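Local atomic coordinates of hypothetical protein Atu1826 (Agrobacterium tumefaciens, PDB entry 2I3D), a protein that is of unknown function but is probably an alpha/beta hydrolase that works through a serine nucleophile. Residues G30-L35 / N86-G91; A50-P55 / W125-S130; L139-P144 / F161-P166; G148-A153 / S170-N175. All blocks are in the same frame, centred on the assembly; numbering follows the deposited sequence. Where two conformers were deposited one is given.

Contact 1 of 4, residues G30-L35 / N86-G91; sequences GPAGRL and NFRSIG
The guanidinium group of R88 has the methyl of A32 over one face. A32 CB sits above the centre of the plane and comes within 3.5 Å of R88 CZ. P31 approaches the same group obliquely, with P31 CB 3.8 Å from R88 NH2. The proline ring and the arginine chain cross at about a right angle. CG of R88 is tucked between N and C of its own backbone (chi1 62°), and a bend at chi3 (58°) turns the guanidinium toward A32. No hydrogen bond joins the two segments. The charge of R88 is answered by D106 of helix 101-117, in a salt bridge through NH2. That bridge should help fix the rotation of the plane against A32.

P31 and A32 are the middle residues of a type I beta turn, G30 to G33. This turn is the hairpin connection between strands 25-30 and 33-40, at the edge of the mixed sheet of an alpha/beta-hydrolase fold. G30 N donates to G33 O at 2.7 Å. The partner segment follows strand 81-85 and makes its own type II turn from F87 to I90. S89 OG bonds back to R88 O at 2.7 Å, in the carbonyl plane and on a lone pair.

L35 supplies the buried part of the contact. L35 CD2 lies 3.6 Å from N86 O and also packs on R88 N: a methyl on backbone. The side chain of N86 leads away from L35, and its OD1 accepts from M63 N.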
loop_
_atom_site.group_PDB
_atom_site.type_symbol
_atom_site.label_atom_id
_atom_site.label_comp_id
_atom_site.label_asym_id
_atom_site.label_seq_id
_atom_site.Cartn_x
_atom_site.Cartn_y
_atom_site.Cartn_z
ATOM N N GLY B 30 -14.868 -17.360 9.209
ATOM C CA GLY B 30 -14.786 -17.942 7.876
ATOM C C GLY B 30 -14.552 -19.438 7.981
ATOM O O GLY B 30 -14.406 -19.972 9.093
ATOM N N PRO B 31 -14.494 -20.126 6.835
ATOM C CA PRO B 31 -14.224 -21.552 6.802
ATOM C C PRO B 31 -12.886 -21.964 7.433
ATOM O O PRO B 31 -12.754 -23.099 7.906
ATOM C CB PRO B 31 -14.230 -21.872 5.301
ATOM C CG PRO B 31 -15.092 -20.817 4.711
ATOM C CD PRO B 31 -14.751 -19.587 5.486
ATOM N N ALA B 32 -11.904 -21.065 7.473
ATOM C CA ALA B 32 -10.575 -21.422 7.942
ATOM C C ALA B 32 -10.326 -20.892 9.331
ATOM O O ALA B 32 -9.201 -21.003 9.854
ATOM C CB ALA B 32 -9.504 -20.868 6.978
ATOM N N GLY B 33 -11.340 -20.254 9.893
ATOM C CA GLY B 33 -11.246 -19.668 11.229
ATOM C C GLY B 33 -11.680 -18.212 11.215
ATOM O O GLY B 33 -12.499 -17.799 10.362
ATOM N N ARG B 34 -11.129 -17.440 12.150
ATOM C CA ARG B 34 -11.412 -16.014 12.318
ATOM C C ARG B 34 -10.978 -15.230 11.080
ATOM O O ARG B 34 -9.867 -15.470 10.571
ATOM C CB ARG B 34 -10.637 -15.457 13.532
ATOM C CG ARG B 34 -11.252 -15.803 14.908
ATOM C CD ARG B 34 -10.595 -15.007 16.043
ATOM N NE ARG B 34 -11.275 -15.230 17.321
ATOM C CZ ARG B 34 -10.801 -14.856 18.507
ATOM N NH1 ARG B 34 -9.632 -14.229 18.601
ATOM N NH2 ARG B 34 -11.499 -15.120 19.603
ATOM N N LEU B 35 -11.821 -14.298 10.639
ATOM C CA LEU B 35 -11.479 -13.318 9.604
ATOM C C LEU B 35 -11.618 -11.931 10.226
ATOM O O LEU B 35 -12.652 -11.602 10.865
ATOM C CB LEU B 35 -12.382 -13.432 8.353
ATOM C CG LEU B 35 -12.246 -14.719 7.527
ATOM C CD1 LEU B 35 -13.448 -14.873 6.559
ATOM C CD2 LEU B 35 -10.888 -14.717 6.778
ATOM N N ASN B 86 -9.334 -8.964 5.679
ATOM C CA ASN B 86 -8.118 -9.670 5.346
ATOM C C ASN B 86 -8.442 -11.099 4.996
ATOM O O ASN B 86 -9.146 -11.779 5.757
ATOM C CB ASN B 86 -7.142 -9.620 6.515
ATOM C CG ASN B 86 -6.334 -8.343 6.535
ATOM O OD1 ASN B 86 -6.140 -7.686 5.488
ATOM N ND2 ASN B 86 -5.812 -7.989 7.718
ATOM N N PHE B 87 -7.936 -11.556 3.856
ATOM C CA PHE B 87 -8.077 -12.989 3.502
ATOM C C PHE B 87 -7.408 -13.865 4.561
ATOM O O PHE B 87 -6.522 -13.394 5.301
ATOM C CB PHE B 87 -7.474 -13.317 2.134
ATOM C CG PHE B 87 -8.312 -12.835 0.972
ATOM C CD1 PHE B 87 -9.662 -13.224 0.822
ATOM C CD2 PHE B 87 -7.725 -12.017 -0.010
ATOM C CE1 PHE B 87 -10.421 -12.747 -0.285
ATOM C CE2 PHE B 87 -8.453 -11.560 -1.133
ATOM C CZ PHE B 87 -9.812 -11.908 -1.264
ATOM N N ARG B 88 -7.814 -15.138 4.631
ATOM C CA ARG B 88 -7.099 -16.123 5.495
ATOM C C ARG B 88 -5.589 -15.962 5.391
ATOM O O ARG B 88 -5.041 -15.805 4.268
ATOM C CB ARG B 88 -7.468 -17.569 5.112
ATOM C CG ARG B 88 -7.083 -17.971 3.685
ATOM C CD ARG B 88 -7.697 -19.346 3.301
ATOM N NE ARG B 88 -9.150 -19.344 3.412
ATOM C CZ ARG B 88 -9.890 -20.454 3.477
ATOM N NH1 ARG B 88 -9.280 -21.637 3.401
ATOM N NH2 ARG B 88 -11.217 -20.382 3.596
ATOM N N SER B 89 -4.939 -16.007 6.570
ATOM C CA SER B 89 -3.463 -15.932 6.770
ATOM C C SER B 89 -2.949 -14.498 6.852
ATOM O O SER B 89 -1.827 -14.298 7.302
ATOM C CB SER B 89 -2.664 -16.678 5.712
ATOM O OG SER B 89 -2.407 -15.851 4.565
ATOM N N ILE B 90 -3.740 -13.515 6.390
ATOM C CA ILE B 90 -3.310 -12.103 6.369
ATOM C C ILE B 90 -3.722 -11.376 7.686
ATOM O O ILE B 90 -4.862 -11.485 8.154
ATOM C CB ILE B 90 -3.956 -11.385 5.133
ATOM C CG1 ILE B 90 -3.767 -12.197 3.813
ATOM C CG2 ILE B 90 -3.518 -9.901 5.049
ATOM C CD1 ILE B 90 -2.339 -12.432 3.378
ATOM N N GLY B 91 -2.792 -10.634 8.279
ATOM C CA GLY B 91 -3.077 -9.933 9.544
ATOM C C GLY B 91 -3.468 -10.917 10.638
ATOM O O GLY B 91 -2.785 -11.903 10.866
#

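Contact 2 of 4, residues A50-P55 / W125-S130; sequences AIILHP and WVAGYS
The two strands lie side by side in the parallel part of the mixed central sheet, and strand 125-129 leads into what looks like the nucleophile elbow of an alpha/beta hydrolase. G128 and S130 fit its GxSxG pattern. S130 has a positive phi (64°), as expected for the strained turn at such an elbow. Its OG is hydrogen-bonded to H212 NE2, consistent with a Ser-His-Asp triad completed by D179.

A50 to L53 pair in register with W125 to G128. Four backbone bonds join them. I51 N donates to W125 O, and I51 O accepts from A127 N at 2.9 Å. L53 repeats the pattern one step on: its N donates to A127 O, and Y129 N donates to L53 O at 3.1 Å. On the face of A50 and I52, I52 CD1 meets A127 CB. On the face of I51 and L53, L53 CD1 touches V126 CG2 at 3.7 Å. Past the last bond, P55 CG comes obliquely to the Y129 ring, 3.3 Å from Y129 CD2. Y129 CG stands anti to the backbone N (chi1 171°), which brings the ring beside the proline.

Strand 81-85 flanks 50-53, and strand 146-152 flanks 125-129. Helix 66-77 packs on the face that carries A50 and I52.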
loop_
_atom_site.group_PDB
_atom_site.type_symbol
_atom_site.label_atom_id
_atom_site.label_comp_id
_atom_site.label_asym_id
_atom_site.label_seq_id
_atom_site.Cartn_x
_atom_site.Cartn_y
_atom_site.Cartn_z
ATOM N N ALA B 50 -21.277 -3.055 -0.083
ATOM C CA ALA B 50 -20.068 -3.095 -0.899
ATOM C C ALA B 50 -19.023 -3.939 -0.167
ATOM O O ALA B 50 -18.794 -3.720 1.026
ATOM C CB ALA B 50 -19.537 -1.687 -1.157
ATOM N N ILE B 51 -18.422 -4.904 -0.859
ATOM C CA ILE B 51 -17.335 -5.737 -0.311
ATOM C C ILE B 51 -16.058 -5.398 -1.089
ATOM O O ILE B 51 -16.076 -5.408 -2.341
ATOM C CB ILE B 51 -17.632 -7.252 -0.517
ATOM C CG1 ILE B 51 -19.019 -7.610 0.078
ATOM C CG2 ILE B 51 -16.552 -8.122 0.084
ATOM C CD1 ILE B 51 -19.171 -7.507 1.628
ATOM N N ILE B 52 -14.971 -5.143 -0.369
ATOM C CA ILE B 52 -13.707 -4.707 -0.994
ATOM C C ILE B 52 -12.630 -5.768 -0.744
ATOM O O ILE B 52 -12.408 -6.140 0.446
ATOM C CB ILE B 52 -13.215 -3.338 -0.407
ATOM C CG1 ILE B 52 -14.391 -2.385 -0.147
ATOM C CG2 ILE B 52 -12.117 -2.739 -1.324
ATOM C CD1 ILE B 52 -15.158 -1.942 -1.391
ATOM N N LEU B 53 -11.964 -6.229 -1.823
ATOM C CA LEU B 53 -11.057 -7.382 -1.775
ATOM C C LEU B 53 -9.632 -6.990 -2.144
ATOM O O LEU B 53 -9.420 -6.268 -3.113
ATOM C CB LEU B 53 -11.577 -8.509 -2.704
ATOM C CG LEU B 53 -13.001 -8.961 -2.337
ATOM C CD1 LEU B 53 -13.597 -9.920 -3.389
ATOM C CD2 LEU B 53 -13.016 -9.553 -0.911
ATOM N N HIS B 54 -8.655 -7.451 -1.355
ATOM C CA HIS B 54 -7.270 -6.962 -1.489
ATOM C C HIS B 54 -6.345 -7.852 -2.360
ATOM O O HIS B 54 -6.730 -8.979 -2.748
ATOM C CB HIS B 54 -6.684 -6.707 -0.075
ATOM C CG HIS B 54 -6.400 -7.958 0.706
ATOM N ND1 HIS B 54 -5.357 -8.809 0.414
ATOM C CD2 HIS B 54 -6.988 -8.451 1.830
ATOM C CE1 HIS B 54 -5.321 -9.787 1.313
ATOM N NE2 HIS B 54 -6.288 -9.585 2.189
ATOM N N PRO B 55 -5.137 -7.357 -2.711
ATOM C CA PRO B 55 -4.178 -8.150 -3.475
ATOM C C PRO B 55 -3.577 -9.360 -2.782
ATOM O O PRO B 55 -3.735 -9.558 -1.556
ATOM C CB PRO B 55 -3.033 -7.155 -3.796
ATOM C CG PRO B 55 -3.714 -5.801 -3.748
ATOM C CD PRO B 55 -4.714 -5.941 -2.588
ATOM N N TRP B 125 -22.335 -4.476 -4.394
ATOM C CA TRP B 125 -21.203 -4.284 -5.312
ATOM C C TRP B 125 -19.985 -4.970 -4.760
ATOM O O TRP B 125 -19.818 -5.034 -3.551
ATOM C CB TRP B 125 -20.848 -2.808 -5.449
ATOM C CG TRP B 125 -21.730 -2.031 -6.432
ATOM C CD1 TRP B 125 -23.075 -1.809 -6.354
ATOM C CD2 TRP B 125 -21.271 -1.333 -7.590
ATOM N NE1 TRP B 125 -23.499 -1.005 -7.408
ATOM C CE2 TRP B 125 -22.408 -0.688 -8.175
ATOM C CE3 TRP B 125 -20.007 -1.146 -8.161
ATOM C CZ2 TRP B 125 -22.311 0.089 -9.318
ATOM C CZ3 TRP B 125 -19.901 -0.373 -9.315
ATOM C CH2 TRP B 125 -21.048 0.226 -9.885
ATOM N N VAL B 126 -19.108 -5.413 -5.649
ATOM C CA VAL B 126 -17.808 -5.930 -5.213
ATOM C C VAL B 126 -16.738 -5.098 -5.897
ATOM O O VAL B 126 -16.863 -4.756 -7.084
ATOM C CB VAL B 126 -17.647 -7.453 -5.532
ATOM C CG1 VAL B 126 -17.748 -7.707 -7.024
ATOM C CG2 VAL B 126 -16.346 -8.035 -4.932
ATOM N N ALA B 127 -15.704 -4.742 -5.156
ATOM C CA ALA B 127 -14.583 -4.022 -5.764
ATOM C C ALA B 127 -13.335 -4.767 -5.346
ATOM O O ALA B 127 -13.155 -5.020 -4.139
ATOM C CB ALA B 127 -14.543 -2.586 -5.272
ATOM N N GLY B 128 -12.491 -5.150 -6.300
ATOM C CA GLY B 128 -11.290 -5.933 -5.990
ATOM C C GLY B 128 -10.061 -5.382 -6.699
ATOM O O GLY B 128 -10.176 -4.874 -7.803
ATOM N N TYR B 129 -8.892 -5.506 -6.077
ATOM C CA TYR B 129 -7.647 -5.007 -6.669
ATOM C C TYR B 129 -6.677 -6.166 -6.850
ATOM O O TYR B 129 -6.387 -6.907 -5.901
ATOM C CB TYR B 129 -7.112 -3.905 -5.718
ATOM C CG TYR B 129 -5.729 -3.418 -6.039
ATOM C CD1 TYR B 129 -5.256 -3.383 -7.355
ATOM C CD2 TYR B 129 -4.887 -2.981 -5.007
ATOM C CE1 TYR B 129 -3.903 -2.941 -7.637
ATOM C CE2 TYR B 129 -3.577 -2.563 -5.270
ATOM C CZ TYR B 129 -3.103 -2.549 -6.558
ATOM O OH TYR B 129 -1.821 -2.082 -6.720
ATOM N N SER B 130 -6.211 -6.356 -8.086
ATOM C CA SER B 130 -5.262 -7.373 -8.427
ATOM C C SER B 130 -5.861 -8.778 -8.179
ATOM O O SER B 130 -6.937 -9.079 -8.715
ATOM C CB SER B 130 -3.931 -7.128 -7.697
ATOM O OG SER B 130 -2.859 -7.854 -8.289
#

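Contact 3 of 4, residues L139-P144 / F161-P166; sequences LLMRRP and FSFLAP
M141, a selenomethionine, and F163 slide past each other in opposite directions. M141 CB and CG run along the F163 ring near CD1, with M141 CB 4.1 Å from F163 CD1. The approach is oblique to the ring. One face of the ring has the carbonyl oxygen F161 O of its own segment above it, offset toward the rim. The first torsion of F163 (chi1 63°) sets the ring over its own backbone, on the side of the helix.

M141 extends from the last turn of helix 131-142 with CG anti to the backbone N (chi1 -160°). A bend at chi2 (62°) carries the end of the chain past the phenyl ring to the backbone beyond it. There M141 CE lies 3.7 Å from F163 O. M141 SE lies 3.2 Å from P166 O and also touches L164 CD2. The selenoether end therefore rests mostly on carbonyl groups, and no hydrogen bond crosses the contact.

L140 meets L164 on the buried side, methyl to methyl, with L140 CD2 4.5 Å from L164 CD2. L164 is the centre of an inverse gamma turn, and P166 follows a cis peptide bond. Both features lie in the backbone that M141 SE and CE touch. L164 O is further held by Q197 NE2. M137 of the same helix also touches F161, F163 and L164.

This is plain packing of a loop on a helix. It sets the connection between strands 146-152 and 171-176 of the alpha/beta-hydrolase fold against the C-terminal end of helix 131-142, the helix that follows the probable nucleophile elbow.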
loop_
_atom_site.group_PDB
_atom_site.type_symbol
_atom_site.label_atom_id
_atom_site.label_comp_id
_atom_site.label_asym_id
_atom_site.label_seq_id
_atom_site.Cartn_x
_atom_site.Cartn_y
_atom_site.Cartn_z
ATOM N N LEU B 139 -16.875 -14.098 -7.165
ATOM C CA LEU B 139 -18.009 -13.933 -6.240
ATOM C C LEU B 139 -19.230 -13.392 -7.019
ATOM O O LEU B 139 -20.366 -13.853 -6.837
ATOM C CB LEU B 139 -17.627 -13.001 -5.099
ATOM C CG LEU B 139 -18.695 -12.804 -4.014
ATOM C CD1 LEU B 139 -18.896 -14.113 -3.223
ATOM C CD2 LEU B 139 -18.273 -11.652 -3.098
ATOM N N LEU B 140 -18.973 -12.426 -7.905
ATOM C CA LEU B 140 -19.986 -11.865 -8.797
ATOM C C LEU B 140 -20.719 -12.968 -9.554
ATOM O O LEU B 140 -21.952 -13.004 -9.601
ATOM C CB LEU B 140 -19.266 -10.953 -9.806
ATOM C CG LEU B 140 -20.068 -10.418 -11.010
ATOM C CD1 LEU B 140 -21.033 -9.384 -10.513
ATOM C CD2 LEU B 140 -19.167 -9.822 -12.059
HETATM N N MSE B 141 -19.953 -13.876 -10.132
HETATM C CA MSE B 141 -20.531 -14.979 -10.906
HETATM C C MSE B 141 -21.488 -15.841 -10.059
HETATM O O MSE B 141 -22.518 -16.292 -10.570
HETATM C CB MSE B 141 -19.384 -15.812 -11.519
HETATM C CG MSE B 141 -19.766 -16.681 -12.696
HETATM SE SE MSE B 141 -20.412 -15.625 -14.235
HETATM C CE MSE B 141 -21.301 -17.188 -15.014
ATOM N N ARG B 142 -21.171 -16.017 -8.771
ATOM C CA ARG B 142 -21.951 -16.883 -7.863
ATOM C C ARG B 142 -23.149 -16.230 -7.184
ATOM O O ARG B 142 -24.032 -16.921 -6.658
ATOM C CB ARG B 142 -21.055 -17.385 -6.740
ATOM C CG ARG B 142 -19.884 -18.171 -7.211
ATOM C CD ARG B 142 -19.405 -19.084 -6.126
ATOM N NE ARG B 142 -18.825 -20.283 -6.715
ATOM C CZ ARG B 142 -18.116 -21.172 -6.035
ATOM N NH1 ARG B 142 -17.889 -20.987 -4.735
ATOM N NH2 ARG B 142 -17.625 -22.235 -6.656
ATOM N N ARG B 143 -23.172 -14.899 -7.140
ATOM C CA ARG B 143 -24.098 -14.210 -6.289
ATOM C C ARG B 143 -24.967 -13.253 -7.096
ATOM O O ARG B 143 -24.513 -12.137 -7.427
ATOM C CB ARG B 143 -23.354 -13.459 -5.172
ATOM C CG ARG B 143 -22.545 -14.371 -4.242
ATOM C CD ARG B 143 -23.467 -15.214 -3.357
ATOM N NE ARG B 143 -23.883 -14.459 -2.188
ATOM C CZ ARG B 143 -23.487 -14.693 -0.945
ATOM N NH1 ARG B 143 -23.935 -13.912 0.026
ATOM N NH2 ARG B 143 -22.665 -15.694 -0.663
ATOM N N PRO B 144 -26.231 -13.665 -7.396
ATOM C CA PRO B 144 -27.069 -12.858 -8.292
ATOM C C PRO B 144 -27.353 -11.443 -7.763
ATOM O O PRO B 144 -27.693 -10.569 -8.545
ATOM C CB PRO B 144 -28.381 -13.684 -8.417
ATOM C CG PRO B 144 -28.356 -14.623 -7.290
ATOM C CD PRO B 144 -26.924 -14.891 -6.934
ATOM N N PHE B 161 -9.766 -16.224 -15.916
ATOM C CA PHE B 161 -11.075 -15.513 -15.862
ATOM C C PHE B 161 -12.163 -16.130 -16.755
ATOM O O PHE B 161 -13.198 -15.497 -17.008
ATOM C CB PHE B 161 -10.874 -14.040 -16.265
ATOM C CG PHE B 161 -10.252 -13.210 -15.178
ATOM C CD1 PHE B 161 -11.004 -12.294 -14.470
ATOM C CD2 PHE B 161 -8.884 -13.317 -14.919
ATOM C CE1 PHE B 161 -10.421 -11.508 -13.446
ATOM C CE2 PHE B 161 -8.231 -12.524 -13.926
ATOM C CZ PHE B 161 -9.021 -11.598 -13.182
ATOM N N SER B 162 -11.903 -17.329 -17.279
ATOM C CA SER B 162 -12.756 -17.828 -18.330
ATOM C C SER B 162 -14.091 -18.321 -17.733
ATOM O O SER B 162 -15.025 -18.584 -18.495
ATOM C CB SER B 162 -12.046 -18.884 -19.179
ATOM O OG SER B 162 -12.033 -20.050 -18.482
ATOM N N PHE B 163 -14.202 -18.377 -16.395
ATOM C CA PHE B 163 -15.510 -18.634 -15.708
ATOM C C PHE B 163 -16.570 -17.540 -16.003
ATOM O O PHE B 163 -17.749 -17.733 -15.746
ATOM C CB PHE B 163 -15.331 -18.763 -14.191
ATOM C CG PHE B 163 -14.809 -17.487 -13.547
ATOM C CD1 PHE B 163 -15.678 -16.473 -13.179
ATOM C CD2 PHE B 163 -13.441 -17.303 -13.355
ATOM C CE1 PHE B 163 -15.188 -15.273 -12.619
ATOM C CE2 PHE B 163 -12.951 -16.098 -12.818
ATOM C CZ PHE B 163 -13.819 -15.094 -12.468
ATOM N N LEU B 164 -16.139 -16.359 -16.443
ATOM C CA LEU B 164 -17.079 -15.273 -16.766
ATOM C C LEU B 164 -17.765 -15.547 -18.107
ATOM O O LEU B 164 -17.364 -15.043 -19.191
ATOM C CB LEU B 164 -16.343 -13.962 -16.856
ATOM C CG LEU B 164 -15.932 -13.369 -15.503
ATOM C CD1 LEU B 164 -14.869 -12.257 -15.707
ATOM C CD2 LEU B 164 -17.164 -12.851 -14.678
ATOM N N ALA B 165 -18.821 -16.333 -18.049
ATOM C CA ALA B 165 -19.409 -16.843 -19.288
ATOM C C ALA B 165 -20.910 -17.120 -19.121
ATOM O O ALA B 165 -21.339 -18.286 -19.096
ATOM C CB ALA B 165 -18.677 -18.096 -19.727
ATOM N N PRO B 166 -21.729 -16.055 -19.104
ATOM C CA PRO B 166 -21.195 -14.718 -19.296
ATOM C C PRO B 166 -21.073 -13.965 -17.961
ATOM O O PRO B 166 -21.615 -14.375 -16.916
ATOM C CB PRO B 166 -22.275 -14.049 -20.167
ATOM C CG PRO B 166 -23.556 -14.664 -19.611
ATOM C CD PRO B 166 -23.210 -16.030 -19.004
#

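Contact 4 of 4, residues G148-A153 / S170-N175; sequences GFMSIA and SGLIIN
F149 turns its ring back over its own backbone (chi1 65°), and chi2 of 87° lays the ring over the neighbouring strand. The ring thereby covers G171. G171 CA stands over the centre of the face, 3.5 Å from the centroid of the F149 ring and 13° off the normal, a CH-pi contact. With no side chain, G171 lets the ring come this close. Strands 148-152 and 171-175 are parallel neighbours in the central sheet of the alpha/beta-hydrolase fold.

Four backbone hydrogen bonds hold them together. L172 N donates to F149 O at 3.0 Å, tilted from the carbonyl plane. S151 N donates to L172 O, and I174 N to S151 O. The last bond, from A153 N to I174 O, is 2.8 Å long and nearly straight.

I152 and I174 lie side by side and point the same way, with I152 CG1 3.7 Å from I174 CG2. M150 and L172 share that face, where helix 218-233 covers M150, L172 and I174. The other face carries F149, S151 and I173, and there F149 and S151 touch helix 131-142. A153, past the end of its strand, touches H212 of the probable triad. At the edge of the F149 ring, near its plane, I173 CG1 lies 4.0 Å from F149 CE1.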
loop_
_atom_site.group_PDB
_atom_site.type_symbol
_atom_site.label_atom_id
_atom_site.label_comp_id
_atom_site.label_asym_id
_atom_site.label_seq_id
_atom_site.Cartn_x
_atom_site.Cartn_y
_atom_site.Cartn_z
ATOM N N GLY B 148 -23.027 -4.777 -9.620
ATOM C CA GLY B 148 -21.941 -3.960 -10.192
ATOM C C GLY B 148 -20.638 -4.438 -9.616
ATOM O O GLY B 148 -20.588 -4.986 -8.496
ATOM N N PHE B 149 -19.563 -4.163 -10.359
ATOM C CA PHE B 149 -18.235 -4.473 -9.852
ATOM C C PHE B 149 -17.229 -3.438 -10.323
ATOM O O PHE B 149 -17.476 -2.726 -11.315
ATOM C CB PHE B 149 -17.763 -5.858 -10.342
ATOM C CG PHE B 149 -17.578 -5.934 -11.866
ATOM C CD1 PHE B 149 -16.374 -5.566 -12.467
ATOM C CD2 PHE B 149 -18.635 -6.343 -12.698
ATOM C CE1 PHE B 149 -16.210 -5.620 -13.860
ATOM C CE2 PHE B 149 -18.470 -6.414 -14.074
ATOM C CZ PHE B 149 -17.259 -6.034 -14.662
HETATM N N MSE B 150 -16.105 -3.385 -9.596
HETATM C CA MSE B 150 -14.920 -2.691 -10.053
HETATM C C MSE B 150 -13.788 -3.699 -9.958
HETATM O O MSE B 150 -13.642 -4.369 -8.891
HETATM C CB MSE B 150 -14.622 -1.517 -9.137
HETATM C CG MSE B 150 -15.669 -0.445 -9.209
HETATM SE SE MSE B 150 -15.071 1.005 -8.035
HETATM C CE MSE B 150 -16.670 2.095 -8.263
ATOM N N SER B 151 -13.006 -3.821 -11.038
ATOM C CA SER B 151 -11.839 -4.724 -11.058
ATOM C C SER B 151 -10.647 -3.871 -11.417
ATOM O O SER B 151 -10.518 -3.448 -12.567
ATOM C CB SER B 151 -12.008 -5.845 -12.073
ATOM O OG SER B 151 -12.927 -6.772 -11.592
ATOM N N ILE B 152 -9.805 -3.606 -10.420
ATOM C CA ILE B 152 -8.648 -2.746 -10.556
ATOM C C ILE B 152 -7.431 -3.675 -10.795
ATOM O O ILE B 152 -7.133 -4.555 -9.968
ATOM C CB ILE B 152 -8.416 -1.922 -9.301
ATOM C CG1 ILE B 152 -9.588 -0.957 -9.094
ATOM C CG2 ILE B 152 -7.131 -1.127 -9.475
ATOM C CD1 ILE B 152 -10.934 -1.549 -8.605
ATOM N N ALA B 153 -6.766 -3.485 -11.926
ATOM C CA ALA B 153 -5.543 -4.262 -12.253
ATOM C C ALA B 153 -5.758 -5.783 -12.246
ATOM O O ALA B 153 -4.987 -6.501 -11.613
ATOM C CB ALA B 153 -4.349 -3.922 -11.298
ATOM N N SER B 170 -22.822 -5.290 -15.399
ATOM C CA SER B 170 -21.984 -4.215 -15.889
ATOM C C SER B 170 -20.981 -3.831 -14.784
ATOM O O SER B 170 -21.280 -3.908 -13.599
ATOM C CB SER B 170 -22.877 -3.011 -16.196
ATOM O OG SER B 170 -23.742 -3.339 -17.303
ATOM N N GLY B 171 -19.812 -3.355 -15.198
ATOM C CA GLY B 171 -18.843 -2.887 -14.205
ATOM C C GLY B 171 -17.662 -2.202 -14.872
ATOM O O GLY B 171 -17.612 -2.027 -16.105
ATOM N N LEU B 172 -16.696 -1.854 -14.034
ATOM C CA LEU B 172 -15.505 -1.088 -14.425
ATOM C C LEU B 172 -14.267 -1.981 -14.334
ATOM O O LEU B 172 -14.056 -2.647 -13.303
ATOM C CB LEU B 172 -15.356 0.072 -13.429
ATOM C CG LEU B 172 -14.049 0.880 -13.560
ATOM C CD1 LEU B 172 -13.995 1.667 -14.854
ATOM C CD2 LEU B 172 -13.907 1.801 -12.371
ATOM N N ILE B 173 -13.443 -1.958 -15.388
ATOM C CA ILE B 173 -12.126 -2.589 -15.352
ATOM C C ILE B 173 -11.173 -1.443 -15.586
ATOM O O ILE B 173 -11.328 -0.676 -16.554
ATOM C CB ILE B 173 -11.981 -3.700 -16.410
ATOM C CG1 ILE B 173 -12.921 -4.853 -16.060
ATOM C CG2 ILE B 173 -10.544 -4.178 -16.499
ATOM C CD1 ILE B 173 -12.957 -6.002 -17.070
ATOM N N ILE B 174 -10.175 -1.310 -14.695
ATOM C CA ILE B 174 -9.242 -0.195 -14.846
ATOM C C ILE B 174 -7.822 -0.708 -14.631
ATOM O O ILE B 174 -7.563 -1.469 -13.697
ATOM C CB ILE B 174 -9.651 1.028 -13.934
ATOM C CG1 ILE B 174 -8.685 2.189 -14.044
ATOM C CG2 ILE B 174 -9.852 0.536 -12.468
ATOM C CD1 ILE B 174 -9.483 3.486 -13.648
ATOM N N ASN B 175 -6.926 -0.350 -15.546
ATOM C CA ASN B 175 -5.539 -0.884 -15.520
ATOM C C ASN B 175 -4.627 0.175 -16.080
ATOM O O ASN B 175 -5.086 1.103 -16.750
ATOM C CB ASN B 175 -5.373 -2.203 -16.307
ATOM C CG ASN B 175 -5.619 -2.034 -17.839
ATOM O OD1 ASN B 175 -4.758 -2.354 -18.687
ATOM N ND2 ASN B 175 -6.805 -1.559 -18.188
#

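How the contacts relate
Contacts 2 and 4 are fully buried core pairings of parallel strands. They share one sheet, and strands 124-129 and 146-152 join them directly: S130 N lies 2.8 Å from I152 O, a probable hydrogen bond. Contacts 1 and 3 are only partly buried and have no hydrogen bonds between their segments. Contact 1 sets a charged group on a hairpin turn, while contact 3 sets a selenomethionine on a loop backbone. Contact 1 meets contact 2 through N86, F87 and I90, with F87 N bonded to H54 NE2. Contact 3 meets contact 4 where L140 packs on F149. Contacts 1 and 4 are far apart, with centres about 25 Å from each other.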